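Side-chain contacts in vanadium-dependent haloperoxidase (Zobellia galactanivorans, PDB 4CIT), which binds vanadate and, as a bacterial iodoperoxidase, probably uses hydrogen peroxide to oxidise iodide: residues S58-S63 with D323-C328; H205-R210 with C328-Y333; A218-V223 with G440-N445; E363-H368 with V433-D438; R402-F407 with A411-I416. One frame throughout, in Å; residues are numbered along the deposited sequence.

Contact 1: S58-S63 with D323-C328; sequences SPPVAS and DAFISC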
# COMPACT_ATOMS: atom_id res chain seq x y z
N SER A 58 8.48 3.07 6.49
CA SER A 58 7.21 3.03 7.23
C SER A 58 6.00 2.74 6.30
O SER A 58 6.10 2.90 5.09
CB SER A 58 6.96 4.37 7.90
OG SER A 58 6.74 5.40 6.93
N PRO A 59 4.83 2.37 6.88
CA PRO A 59 3.67 2.06 6.01
C PRO A 59 3.24 3.12 5.00
O PRO A 59 3.13 2.82 3.78
CB PRO A 59 2.56 1.65 6.99
CG PRO A 59 3.33 1.09 8.15
CD PRO A 59 4.61 1.91 8.25
N PRO A 60 3.14 4.38 5.42
CA PRO A 60 2.77 5.36 4.40
C PRO A 60 3.83 5.58 3.31
O PRO A 60 3.48 5.72 2.12
CB PRO A 60 2.56 6.69 5.19
CG PRO A 60 3.00 6.39 6.60
CD PRO A 60 3.18 4.93 6.79
N VAL A 61 5.10 5.61 3.70
CA VAL A 61 6.21 5.86 2.73
C VAL A 61 6.30 4.69 1.71
O VAL A 61 6.52 4.92 0.50
CB VAL A 61 7.56 6.07 3.45
CG1 VAL A 61 8.68 6.14 2.43
CG2 VAL A 61 7.50 7.35 4.25
N ALA A 62 6.04 3.46 2.17
CA ALA A 62 6.01 2.28 1.30
C ALA A 62 4.99 2.43 0.17
O ALA A 62 5.24 2.03 -0.95
CB ALA A 62 5.70 1.03 2.14
N SER A 63 3.85 3.10 0.43
CA SER A 63 2.80 3.24 -0.58
C SER A 63 3.22 4.14 -1.73
O SER A 63 2.89 3.94 -2.90
CB SER A 63 1.47 3.72 0.02
OG SER A 63 1.59 5.03 0.52
N ASP A 323 -3.23 7.14 -1.97
CA ASP A 323 -4.21 8.16 -1.53
C ASP A 323 -4.91 7.77 -0.19
O ASP A 323 -5.15 8.61 0.68
CB ASP A 323 -5.19 8.55 -2.65
CG ASP A 323 -4.53 9.57 -3.68
OD1 ASP A 323 -3.24 9.84 -3.60
OD2 ASP A 323 -5.34 10.08 -4.51
N ALA A 324 -5.10 6.48 -0.00
CA ALA A 324 -5.68 5.97 1.25
C ALA A 324 -4.77 6.28 2.47
O ALA A 324 -5.24 6.72 3.57
CB ALA A 324 -5.97 4.52 1.14
N PHE A 325 -3.45 6.13 2.32
CA PHE A 325 -2.52 6.48 3.38
C PHE A 325 -2.59 7.97 3.69
O PHE A 325 -2.44 8.35 4.84
CB PHE A 325 -1.13 5.96 3.10
CG PHE A 325 -0.89 4.57 3.56
CD1 PHE A 325 -0.72 4.33 4.90
CD2 PHE A 325 -0.79 3.53 2.64
CE1 PHE A 325 -0.50 3.03 5.32
CE2 PHE A 325 -0.46 2.25 3.07
CZ PHE A 325 -0.35 2.01 4.42
N ILE A 326 -2.60 8.83 2.66
CA ILE A 326 -2.70 10.26 2.90
C ILE A 326 -3.99 10.61 3.68
O ILE A 326 -3.95 11.33 4.67
CB ILE A 326 -2.67 11.02 1.59
CG1 ILE A 326 -1.26 10.82 1.01
CG2 ILE A 326 -2.99 12.51 1.81
CD1 ILE A 326 -1.06 11.40 -0.39
N SER A 327 -5.12 10.03 3.22
CA SER A 327 -6.42 10.24 3.88
C SER A 327 -6.38 9.76 5.35
O SER A 327 -6.88 10.45 6.26
CB SER A 327 -7.50 9.55 3.06
OG SER A 327 -8.78 9.74 3.63
N CYS A 328 -5.81 8.59 5.59
CA CYS A 328 -5.80 8.03 6.92
C CYS A 328 -4.86 8.79 7.84
O CYS A 328 -5.27 9.19 8.96
CB CYS A 328 -5.40 6.59 6.83
SG CYS A 328 -5.30 5.81 8.48

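Contact 2: H205-R210 with C328-Y333; sequences HWNKIR and CWDEKY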
# COMPACT_ATOMS: atom_id res chain seq x y z
N HIS A 205 3.35 14.69 9.05
CA HIS A 205 3.01 15.48 7.88
C HIS A 205 2.76 14.73 6.62
O HIS A 205 2.85 15.31 5.55
CB HIS A 205 4.15 16.56 7.62
CG HIS A 205 4.39 17.41 8.84
ND1 HIS A 205 3.42 18.25 9.34
CD2 HIS A 205 5.44 17.47 9.71
CE1 HIS A 205 3.89 18.86 10.42
NE2 HIS A 205 5.12 18.43 10.65
N TRP A 206 2.35 13.47 6.69
CA TRP A 206 2.03 12.74 5.45
C TRP A 206 0.86 13.39 4.75
O TRP A 206 0.81 13.33 3.51
CB TRP A 206 1.75 11.28 5.72
CG TRP A 206 1.96 10.41 4.56
CD1 TRP A 206 1.00 9.76 3.83
CD2 TRP A 206 3.20 10.21 3.90
NE1 TRP A 206 1.59 9.10 2.75
CE2 TRP A 206 2.94 9.41 2.75
CE3 TRP A 206 4.53 10.67 4.13
CZ2 TRP A 206 3.96 9.01 1.90
CZ3 TRP A 206 5.54 10.29 3.26
CH2 TRP A 206 5.24 9.52 2.14
N ASN A 207 -0.03 14.13 5.47
CA ASN A 207 -1.07 14.88 4.84
C ASN A 207 -0.63 16.04 3.97
O ASN A 207 -1.48 16.67 3.33
CB ASN A 207 -2.17 15.24 5.82
CG ASN A 207 -1.77 16.24 6.79
OD1 ASN A 207 -0.57 16.58 6.92
ND2 ASN A 207 -2.78 16.75 7.56
N LYS A 208 0.67 16.32 3.96
CA LYS A 208 1.20 17.39 3.10
C LYS A 208 1.82 16.88 1.81
O LYS A 208 2.31 17.69 1.02
CB LYS A 208 2.24 18.19 3.87
CG LYS A 208 1.71 18.80 5.11
CD LYS A 208 0.69 19.84 4.89
CE LYS A 208 0.25 20.48 6.24
NZ LYS A 208 -1.25 20.44 6.35
N ILE A 209 1.74 15.58 1.57
CA ILE A 209 2.21 14.97 0.29
C ILE A 209 1.10 15.24 -0.74
O ILE A 209 -0.09 15.17 -0.45
CB ILE A 209 2.39 13.45 0.50
CG1 ILE A 209 3.44 13.15 1.63
CG2 ILE A 209 2.79 12.85 -0.86
CD1 ILE A 209 4.81 13.67 1.30
N ARG A 210 1.48 15.54 -1.97
CA ARG A 210 0.52 15.63 -3.07
C ARG A 210 -0.24 14.37 -3.29
O ARG A 210 0.36 13.34 -3.63
CB ARG A 210 1.29 15.98 -4.33
CG ARG A 210 0.38 16.28 -5.57
CD ARG A 210 1.16 16.42 -6.83
NE ARG A 210 1.95 15.21 -7.11
CZ ARG A 210 3.07 15.18 -7.80
NH1 ARG A 210 3.59 16.25 -8.34
NH2 ARG A 210 3.63 14.04 -8.02
N CYS A 328 -5.81 8.59 5.59
CA CYS A 328 -5.80 8.03 6.92
C CYS A 328 -4.86 8.79 7.84
O CYS A 328 -5.27 9.19 8.96
CB CYS A 328 -5.40 6.59 6.83
SG CYS A 328 -5.30 5.81 8.48
N TRP A 329 -3.64 9.09 7.39
CA TRP A 329 -2.69 9.89 8.17
C TRP A 329 -3.17 11.34 8.45
O TRP A 329 -2.91 11.90 9.51
CB TRP A 329 -1.29 9.88 7.57
CG TRP A 329 -0.37 8.97 8.29
CD1 TRP A 329 0.75 9.33 9.03
CD2 TRP A 329 -0.50 7.53 8.47
NE1 TRP A 329 1.28 8.25 9.64
CE2 TRP A 329 0.57 7.12 9.30
CE3 TRP A 329 -1.39 6.58 8.00
CZ2 TRP A 329 0.76 5.80 9.65
CZ3 TRP A 329 -1.21 5.28 8.36
CH2 TRP A 329 -0.18 4.89 9.20
N ASP A 330 -3.91 11.91 7.52
CA ASP A 330 -4.63 13.18 7.70
C ASP A 330 -5.52 13.11 8.95
O ASP A 330 -5.51 14.01 9.83
CB ASP A 330 -5.48 13.58 6.43
CG ASP A 330 -6.18 14.87 6.57
OD1 ASP A 330 -5.43 15.90 6.71
OD2 ASP A 330 -7.43 14.89 6.70
N GLU A 331 -6.31 12.05 9.03
CA GLU A 331 -7.17 11.93 10.18
C GLU A 331 -6.39 11.59 11.45
O GLU A 331 -6.71 12.10 12.58
CB GLU A 331 -8.22 10.84 9.96
CG GLU A 331 -9.21 10.66 11.12
CD GLU A 331 -9.85 11.94 11.56
OE1 GLU A 331 -10.08 12.86 10.75
OE2 GLU A 331 -10.11 12.10 12.79
N LYS A 332 -5.40 10.73 11.31
CA LYS A 332 -4.67 10.33 12.54
C LYS A 332 -4.16 11.55 13.33
O LYS A 332 -4.19 11.55 14.58
CB LYS A 332 -3.48 9.38 12.26
CG LYS A 332 -3.86 7.98 11.92
CD LYS A 332 -2.69 7.02 11.60
CE LYS A 332 -3.07 5.58 11.49
NZ LYS A 332 -3.78 5.04 12.68
N TYR A 333 -3.55 12.48 12.60
CA TYR A 333 -2.92 13.64 13.18
C TYR A 333 -3.89 14.80 13.39
O TYR A 333 -3.58 15.71 14.12
CB TYR A 333 -1.56 13.98 12.49
CG TYR A 333 -0.53 12.99 12.79
CD1 TYR A 333 0.25 13.06 13.93
CD2 TYR A 333 -0.31 11.92 11.94
CE1 TYR A 333 1.17 12.11 14.24
CE2 TYR A 333 0.61 10.96 12.24
CZ TYR A 333 1.39 11.03 13.40
OH TYR A 333 2.37 10.10 13.64
O HOH W 1 -0.61 13.66 8.51

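Contact 3: A218-V223 with G440-N445; sequences AQFKPV and GTFVVN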
# COMPACT_ATOMS: atom_id res chain seq x y z
N ALA A 218 -7.78 15.96 2.91
CA ALA A 218 -8.96 15.83 3.74
C ALA A 218 -10.29 15.49 3.08
O ALA A 218 -11.31 15.46 3.77
CB ALA A 218 -9.16 17.14 4.59
N GLN A 219 -10.29 15.09 1.83
CA GLN A 219 -11.49 14.86 1.08
C GLN A 219 -12.40 13.79 1.72
O GLN A 219 -13.65 13.83 1.58
CB GLN A 219 -11.15 14.54 -0.36
CG GLN A 219 -12.38 14.41 -1.26
CD GLN A 219 -12.02 14.11 -2.66
OE1 GLN A 219 -10.86 14.20 -3.03
NE2 GLN A 219 -13.00 13.68 -3.45
N PHE A 220 -11.78 12.80 2.33
CA PHE A 220 -12.49 11.74 2.96
C PHE A 220 -12.37 11.73 4.47
O PHE A 220 -12.47 10.66 5.13
CB PHE A 220 -12.04 10.41 2.29
CG PHE A 220 -12.57 10.30 0.89
CD1 PHE A 220 -13.90 9.98 0.65
CD2 PHE A 220 -11.75 10.65 -0.18
CE1 PHE A 220 -14.39 9.97 -0.67
CE2 PHE A 220 -12.24 10.71 -1.47
CZ PHE A 220 -13.56 10.37 -1.70
N LYS A 221 -12.23 12.89 5.05
CA LYS A 221 -12.21 13.04 6.53
C LYS A 221 -13.48 12.33 7.08
O LYS A 221 -14.57 12.69 6.63
CB LYS A 221 -12.34 14.50 6.87
CG LYS A 221 -12.46 14.80 8.35
CD LYS A 221 -12.25 16.29 8.64
CE LYS A 221 -13.39 17.17 8.21
NZ LYS A 221 -14.67 16.70 8.80
N PRO A 222 -13.32 11.48 8.11
CA PRO A 222 -14.44 10.76 8.66
C PRO A 222 -15.13 11.59 9.74
O PRO A 222 -14.68 12.67 10.12
CB PRO A 222 -13.84 9.53 9.24
CG PRO A 222 -12.47 9.87 9.63
CD PRO A 222 -12.07 10.90 8.58
N VAL A 223 -16.18 11.02 10.30
CA VAL A 223 -16.72 11.57 11.53
C VAL A 223 -15.63 11.54 12.63
O VAL A 223 -14.68 10.72 12.58
CB VAL A 223 -17.99 10.81 12.00
CG1 VAL A 223 -19.12 10.87 10.95
CG2 VAL A 223 -17.70 9.37 12.27
N GLY A 440 -11.83 4.48 -2.21
CA GLY A 440 -11.51 3.56 -3.27
C GLY A 440 -12.60 3.66 -4.34
O GLY A 440 -12.26 3.64 -5.54
N THR A 441 -13.88 3.86 -3.91
CA THR A 441 -15.00 4.12 -4.84
C THR A 441 -14.80 5.36 -5.66
O THR A 441 -15.01 5.37 -6.90
CB THR A 441 -16.36 4.10 -4.08
OG1 THR A 441 -16.48 2.78 -3.47
CG2 THR A 441 -17.57 4.34 -5.03
N PHE A 442 -14.36 6.42 -5.01
CA PHE A 442 -14.08 7.65 -5.72
C PHE A 442 -12.96 7.43 -6.79
O PHE A 442 -13.05 7.93 -7.94
CB PHE A 442 -13.65 8.71 -4.70
CG PHE A 442 -13.07 9.97 -5.28
CD1 PHE A 442 -13.92 10.99 -5.82
CD2 PHE A 442 -11.75 10.16 -5.24
CE1 PHE A 442 -13.39 12.13 -6.44
CE2 PHE A 442 -11.21 11.33 -5.76
CZ PHE A 442 -12.01 12.29 -6.35
N VAL A 443 -11.86 6.79 -6.38
CA VAL A 443 -10.74 6.51 -7.30
C VAL A 443 -11.24 5.70 -8.49
O VAL A 443 -10.94 6.04 -9.64
CB VAL A 443 -9.52 5.84 -6.61
CG1 VAL A 443 -8.50 5.35 -7.63
CG2 VAL A 443 -8.93 6.70 -5.57
N VAL A 444 -12.03 4.66 -8.24
CA VAL A 444 -12.46 3.85 -9.37
C VAL A 444 -13.46 4.58 -10.30
O VAL A 444 -13.48 4.36 -11.48
CB VAL A 444 -12.96 2.46 -8.98
CG1 VAL A 444 -11.87 1.72 -8.29
CG2 VAL A 444 -14.16 2.51 -8.14
N ASN A 445 -14.18 5.52 -9.74
CA ASN A 445 -15.18 6.29 -10.51
C ASN A 445 -14.50 7.40 -11.21
O ASN A 445 -15.09 7.92 -12.21
CB ASN A 445 -16.30 6.83 -9.58
CG ASN A 445 -17.30 5.77 -9.19
OD1 ASN A 445 -17.52 4.83 -9.92
ND2 ASN A 445 -17.93 5.94 -8.04

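Contact 4: E363-H368 with V433-D438; sequences EYTSGH and VKQGRD. With VO4 (vanadate ion), chain D; VO4 (vanadate ion), chain E; VO4 (vanadate ion), chain C.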
# COMPACT_ATOMS: atom_id res chain seq x y z
N GLU A 363 -4.17 6.74 16.91
CA GLU A 363 -5.12 5.62 16.79
C GLU A 363 -6.19 5.72 15.68
O GLU A 363 -6.58 4.65 15.13
CB GLU A 363 -5.75 5.36 18.13
CG GLU A 363 -6.45 4.04 18.23
CD GLU A 363 -7.82 3.98 17.69
OE1 GLU A 363 -8.54 5.02 17.62
OE2 GLU A 363 -8.24 2.83 17.40
N TYR A 364 -6.68 6.89 15.33
CA TYR A 364 -7.96 6.96 14.60
C TYR A 364 -7.75 7.69 13.28
O TYR A 364 -7.27 8.79 13.32
CB TYR A 364 -8.98 7.72 15.45
CG TYR A 364 -10.37 7.83 14.87
CD1 TYR A 364 -11.30 6.86 15.02
CD2 TYR A 364 -10.73 8.97 14.12
CE1 TYR A 364 -12.58 6.99 14.50
CE2 TYR A 364 -11.98 9.13 13.61
CZ TYR A 364 -12.90 8.15 13.80
OH TYR A 364 -14.18 8.31 13.34
N THR A 365 -8.12 7.18 12.15
CA THR A 365 -8.68 5.84 11.91
C THR A 365 -7.54 4.83 11.67
O THR A 365 -6.35 5.20 11.60
CB THR A 365 -9.56 5.89 10.63
OG1 THR A 365 -8.81 6.62 9.63
CG2 THR A 365 -10.92 6.50 10.93
N SER A 366 -7.86 3.53 11.62
CA SER A 366 -6.91 2.45 11.46
C SER A 366 -6.40 2.35 10.01
O SER A 366 -7.22 2.28 9.10
CB SER A 366 -7.58 1.13 11.78
OG SER A 366 -6.86 0.00 11.21
N GLY A 367 -5.06 2.43 9.85
CA GLY A 367 -4.44 2.27 8.59
C GLY A 367 -4.77 0.98 7.88
O GLY A 367 -5.08 0.96 6.67
N HIS A 368 -4.71 -0.13 8.61
CA HIS A 368 -5.08 -1.38 8.04
C HIS A 368 -6.47 -1.32 7.46
O HIS A 368 -6.77 -1.88 6.38
CB HIS A 368 -5.05 -2.50 9.08
CG HIS A 368 -3.70 -2.99 9.40
ND1 HIS A 368 -2.78 -2.24 10.10
CD2 HIS A 368 -3.13 -4.23 9.22
CE1 HIS A 368 -1.67 -2.95 10.23
NE2 HIS A 368 -1.88 -4.17 9.76
N VAL A 433 -12.70 1.40 7.74
CA VAL A 433 -13.15 0.62 6.56
C VAL A 433 -14.06 1.42 5.66
O VAL A 433 -13.94 1.42 4.42
CB VAL A 433 -13.94 -0.65 7.00
CG1 VAL A 433 -14.66 -1.24 5.74
CG2 VAL A 433 -13.00 -1.64 7.60
N LYS A 434 -15.02 2.16 6.23
CA LYS A 434 -15.86 3.04 5.45
C LYS A 434 -15.13 4.10 4.68
O LYS A 434 -15.40 4.38 3.52
CB LYS A 434 -16.92 3.68 6.39
CG LYS A 434 -17.75 4.79 5.73
CD LYS A 434 -18.83 5.34 6.69
CE LYS A 434 -19.42 6.64 6.07
NZ LYS A 434 -19.81 6.53 4.62
N GLN A 435 -14.24 4.76 5.39
CA GLN A 435 -13.32 5.76 4.80
C GLN A 435 -12.58 5.16 3.62
O GLN A 435 -12.55 5.79 2.53
CB GLN A 435 -12.39 6.26 5.88
CG GLN A 435 -11.40 7.34 5.40
CD GLN A 435 -10.52 7.87 6.52
OE1 GLN A 435 -10.62 7.49 7.71
NE2 GLN A 435 -9.51 8.60 6.12
N GLY A 436 -11.96 4.00 3.75
CA GLY A 436 -11.22 3.41 2.65
C GLY A 436 -12.10 2.96 1.46
O GLY A 436 -11.75 3.18 0.31
N ARG A 437 -13.28 2.40 1.76
CA ARG A 437 -14.21 1.97 0.72
C ARG A 437 -14.75 3.22 -0.02
O ARG A 437 -14.78 3.26 -1.29
CB ARG A 437 -15.34 1.04 1.31
CG ARG A 437 -14.88 -0.41 1.67
CD ARG A 437 -15.97 -1.31 2.37
NE ARG A 437 -15.42 -2.65 2.64
CZ ARG A 437 -15.70 -3.51 3.64
NH1 ARG A 437 -16.61 -3.26 4.55
NH2 ARG A 437 -15.01 -4.65 3.71
N ASP A 438 -15.04 4.29 0.70
CA ASP A 438 -15.50 5.53 0.07
C ASP A 438 -14.40 6.11 -0.84
O ASP A 438 -14.71 6.59 -2.00
CB ASP A 438 -16.00 6.55 1.05
CG ASP A 438 -17.35 6.17 1.72
OD1 ASP A 438 -17.97 5.19 1.27
OD2 ASP A 438 -17.72 6.88 2.70
O2 VO4 D . -4.41 -0.54 11.94
O3 VO4 E . -3.61 2.36 12.32
O1 VO4 C . -1.74 0.48 11.19

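Contact 5: R402-F407 with A411-I416; sequences RSFKSF and ADEAAI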
# COMPACT_ATOMS: atom_id res chain seq x y z
N ARG A 402 -3.61 -18.29 4.40
CA ARG A 402 -5.05 -18.18 4.75
C ARG A 402 -5.83 -17.99 3.48
O ARG A 402 -5.31 -17.36 2.53
CB ARG A 402 -5.33 -17.04 5.76
CG ARG A 402 -4.66 -17.14 7.13
CD ARG A 402 -5.09 -16.07 8.12
NE ARG A 402 -6.50 -15.99 8.39
CZ ARG A 402 -7.18 -16.86 9.18
NH1 ARG A 402 -6.54 -17.84 9.85
NH2 ARG A 402 -8.48 -16.72 9.36
N SER A 403 -7.04 -18.56 3.44
CA SER A 403 -7.88 -18.59 2.23
C SER A 403 -9.03 -17.62 2.42
O SER A 403 -9.50 -17.46 3.54
CB SER A 403 -8.36 -20.02 2.02
OG SER A 403 -7.16 -20.77 1.64
N PHE A 404 -9.50 -17.03 1.32
CA PHE A 404 -10.57 -16.05 1.35
C PHE A 404 -11.54 -16.25 0.24
O PHE A 404 -11.19 -16.79 -0.83
CB PHE A 404 -9.96 -14.61 1.23
CG PHE A 404 -9.08 -14.30 2.38
CD1 PHE A 404 -9.62 -13.93 3.58
CD2 PHE A 404 -7.73 -14.42 2.29
CE1 PHE A 404 -8.78 -13.68 4.70
CE2 PHE A 404 -6.90 -14.10 3.38
CZ PHE A 404 -7.46 -13.74 4.61
N LYS A 405 -12.80 -15.88 0.49
CA LYS A 405 -13.81 -16.08 -0.54
C LYS A 405 -13.95 -14.87 -1.43
O LYS A 405 -14.65 -14.94 -2.52
CB LYS A 405 -15.17 -16.38 0.08
CG LYS A 405 -15.12 -17.56 1.03
CD LYS A 405 -16.51 -18.16 1.26
CE LYS A 405 -16.45 -19.35 2.23
NZ LYS A 405 -15.62 -20.45 1.63
N SER A 406 -13.40 -13.74 -0.99
CA SER A 406 -13.49 -12.47 -1.74
C SER A 406 -12.44 -11.44 -1.23
O SER A 406 -11.97 -11.59 -0.07
CB SER A 406 -14.92 -11.88 -1.57
OG SER A 406 -15.14 -11.39 -0.26
N PHE A 407 -12.16 -10.40 -2.02
CA PHE A 407 -11.34 -9.33 -1.47
C PHE A 407 -11.99 -8.66 -0.27
O PHE A 407 -11.27 -8.30 0.70
CB PHE A 407 -11.01 -8.29 -2.51
CG PHE A 407 -10.41 -8.89 -3.76
CD1 PHE A 407 -9.19 -9.56 -3.73
CD2 PHE A 407 -11.10 -8.78 -4.96
CE1 PHE A 407 -8.65 -10.06 -4.90
CE2 PHE A 407 -10.57 -9.31 -6.12
CZ PHE A 407 -9.33 -9.95 -6.07
N ALA A 411 -10.46 -7.98 3.44
CA ALA A 411 -10.42 -6.66 4.08
C ALA A 411 -11.12 -6.64 5.45
O ALA A 411 -10.65 -5.99 6.41
CB ALA A 411 -11.10 -5.58 3.20
N ASP A 412 -12.27 -7.29 5.53
CA ASP A 412 -12.99 -7.40 6.78
C ASP A 412 -12.18 -8.12 7.85
O ASP A 412 -12.17 -7.70 9.03
CB ASP A 412 -14.30 -8.13 6.62
CG ASP A 412 -15.38 -7.24 5.92
OD1 ASP A 412 -15.20 -5.99 5.83
OD2 ASP A 412 -16.34 -7.88 5.45
N GLU A 413 -11.44 -9.15 7.44
CA GLU A 413 -10.56 -9.83 8.36
C GLU A 413 -9.42 -8.95 8.77
O GLU A 413 -8.99 -8.90 9.95
CB GLU A 413 -10.10 -11.22 7.78
CG GLU A 413 -9.28 -12.00 8.75
CD GLU A 413 -8.82 -13.33 8.25
OE1 GLU A 413 -9.66 -14.27 8.12
OE2 GLU A 413 -7.61 -13.39 7.99
N ALA A 414 -8.81 -8.25 7.84
CA ALA A 414 -7.67 -7.37 8.16
C ALA A 414 -8.12 -6.29 9.21
O ALA A 414 -7.35 -5.98 10.14
CB ALA A 414 -7.10 -6.70 6.93
N ALA A 415 -9.33 -5.78 9.02
CA ALA A 415 -9.87 -4.73 9.91
C ALA A 415 -10.13 -5.29 11.33
O ALA A 415 -9.58 -4.75 12.28
CB ALA A 415 -11.10 -4.17 9.28
N ILE A 416 -10.79 -6.41 11.45
CA ILE A 416 -11.07 -6.99 12.77
C ILE A 416 -9.83 -7.56 13.43
O ILE A 416 -9.80 -7.63 14.66
CB ILE A 416 -12.22 -8.03 12.75
CG1 ILE A 416 -12.84 -8.19 14.18
CG2 ILE A 416 -11.81 -9.38 12.20
CD1 ILE A 416 -13.56 -6.96 14.66
O HOH W 2 -9.66 -16.43 6.11

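Contact 1: S58-S63 with D323-C328
Phe325, in segment 323-328 of helix 307-335, points its ring into the first turn of helix 59-80 and there meets Pro59, Pro60 and Ser63. Two residues before it, Asp323 turns its carboxylate away, to the backbone N-H groups of Phe212, Val213 and Leu214, while Ala324 packs on Val370 and Ala374 of helix 367-383. Phe325 itself carries the contact. Pro60 CA sits 4.0 Å from the centroid of the ring and 23° off its normal, a CH-pi contact over one face. Over the same face, also off-centre, Pro59 O comes within 3.6 Å of Phe325 CZ, and Pro59 CB is 3.7 Å from CE1. At Phe325 CD2, Ser63 CB approaches obliquely to 3.5 Å. Farther on, Cys328 leaves this interface and lies on Val370. The short helical segments run nearly antiparallel, at 148°, with their axes 9.2 Å apart. Ser63 OG, set between its N and carbonyl carbon, donates to Pro60 O at 2.6 Å, which occupies its polar end beside the ring. The chemistry is that of a buried, mostly apolar joint, closed by C-H groups of Pro59, Pro60 and Ser63 and a carbonyl oxygen over the ring; the Ser63 hydroxyl is satisfied within its own helix.

Contact 2: H205-R210 with C328-Y333
Trp206 and Trp329 meet first through their CB atoms, 3.8 Å apart, and their indoles then diverge. In Trp206, CG stands anti to the backbone N, which carries the ring away from segment 328-333 and leaves its edge toward the face of Trp329. This is an offset edge-to-face pair, the five-membered rings 5.9 Å apart between centroids and their planes at 77°. Trp329 NE1 bonds to Ile202 O, and Lys332 CD lies 3.7 Å above one face, over the centre of the Trp329 ring. Asn207 makes the polar half of the contact. With CG of Asn207 placed between its backbone N and carbonyl carbon (chi1 71°), its side chain and that of Asp330 cross at about a right angle, and ND2 donates to Asp330 OD1 at 2.9 Å and 166°, reaching the anti side of that oxygen. Asp330 OD2 is held by Arg334, so both carboxylate oxygens have partners. A water adds a bridge, taking the N-H of Asn207 and donating weakly to Trp329 O. The short 3-10 turn around Asn207 is thus laid along helix 307-335, with Trp206 filling the junction between Ile326 of that helix, Pro60, Val61 and Arg64 of helix 59-80, and Tyr172 of helix 172-175.

Contact 3: A218-V223 with G440-N445
Phe442 reaches from helix 426-446 toward Phe220 and Gln219; the base of its side chain meets Phe220 and the outer ring Gln219. Its CB touches Phe220 CZ at 3.4 Å, and CG lies 3.6 Å from the same CZ atom. On one flank of the ring, CD2 approaches Phe220 CE2 at 3.8 Å; the two phenyl planes are inclined at 55°. Both partners belong to a type I turn, Ala218 to Lys221, by which the long loop before helix 235-253 leans on the last helix of the PAP2-type bundle. Toward the tip, CE1 and CZ come under the amide of Gln219, whose NE2 stands 3.3 Å above the Phe442 ring plane, offset toward the rim. Replacing Phe442 by an alanine would probably open a gap beside Phe220 and leave the Gln219 amide without the face it lies over. That amide plane is nearly upright on the ring, at 78°, carried there by an extended chain, and its OE1 accepts from Asp215 N.

Contact 4: E363-H368 with V433-D438
In the vanadate site, the Ser-Gly-His signature of PAP2-type haloperoxidases opens helix 367-383, and Thr365 just before it donates through OG1 to Gln435 OE1 at 2.8 Å. The hydroxyl approaches tilted 33° from the amide carbonyl plane, at the end of the extended Gln435 chain. Thr365 CG2 also lies over the centre of the Tyr364 ring, across the cis peptide that joins the two residues. Gln435 stands a further shell out and probably helps to position Thr365, whose carbonyl oxygen accepts from Lys332 NZ, which hydrogen-bonds to vanadate. Beyond this joint the vanadate ions are held at the helix N-terminus, where the helix dipole would probably favour them. Ser366, the N-cap, bonds through OG to O2 of the chain D vanadate at 2.6 Å and accepts from Ser369 N. Gly367 N meets O3 of the chain E vanadate at 2.9 Å. His368 ND1 reaches O2 of chain D at 3.0 Å and, in the ring plane, O1 of the chain C vanadate at 3.1 Å.

Contact 5: R402-F407 with A411-I416
The guanidinium of Arg402 offers its edge to the carboxylate of Glu413, and the ring of Phe404 offers its edge to the same group. Glu413 OE1 lies in the guanidinium plane, 3.0 Å from Arg402 NH2 in a nearly straight bond of 169°, although that nitrogen comes from above the carboxylate plane. Glu413 OE2 takes Arg402 NE at 2.9 Å on its syn side. The grip is therefore side-on, one nitrogen to each oxygen, yet twisted, with the two planes 55° apart. A bend at chi3 of Arg402 brings NE and NH2 round to the extended Glu413 chain. At Phe404, Glu413 CD lies in the ring plane, and OE2 comes within 3.4 Å of CZ, where the weakly positive ring hydrogens probably suit the anion. OE2 also accepts from Trp266 NE1, and a water joins OE1 to Ser403 O, so the carboxylate is held from several directions. Arg402 NH2 has a second carboxylate in Glu258. A leucine in place of Arg402 would probably deprive Glu413 and Glu258 of this shared positive charge. Ser406 then caps the helix through the N-H of Gln409, and Ala411 N bonds to Phe407 O at 2.9 Å in its first turn. This is a strand-to-helix connection, in which the edge of the hairpin 389-391/402-404 is tied by a bidentate salt bridge to the helix that follows it.

Overall arrangement
Contacts 1 and 2 adjoin on helix 307-335, their centres 8 Å apart, with Pro60 packed between Trp206 and Trp329. Between centres, contact 4 lies 11 Å from contact 1 and 13 Å from contact 2; Ser327 OG, 2.8 Å from Gln435 NE2, links it to the first. Contact 3 shares helix 426-446 with contact 4, centres about 10 Å apart, Val223 O lying 2.6 Å from Tyr364 OH. Contact 5 lies about 15 Å from contact 4 between centres, touching it where Val433 CG2 meets Ala415 CB at 3.6 Å. Contact 4 and Lys332 contribute to the vanadate pocket, which Arg339, Phe361, Arg418 and His424 help complete; the Pro59 side chain stands about 6 Å from a bound vanadate.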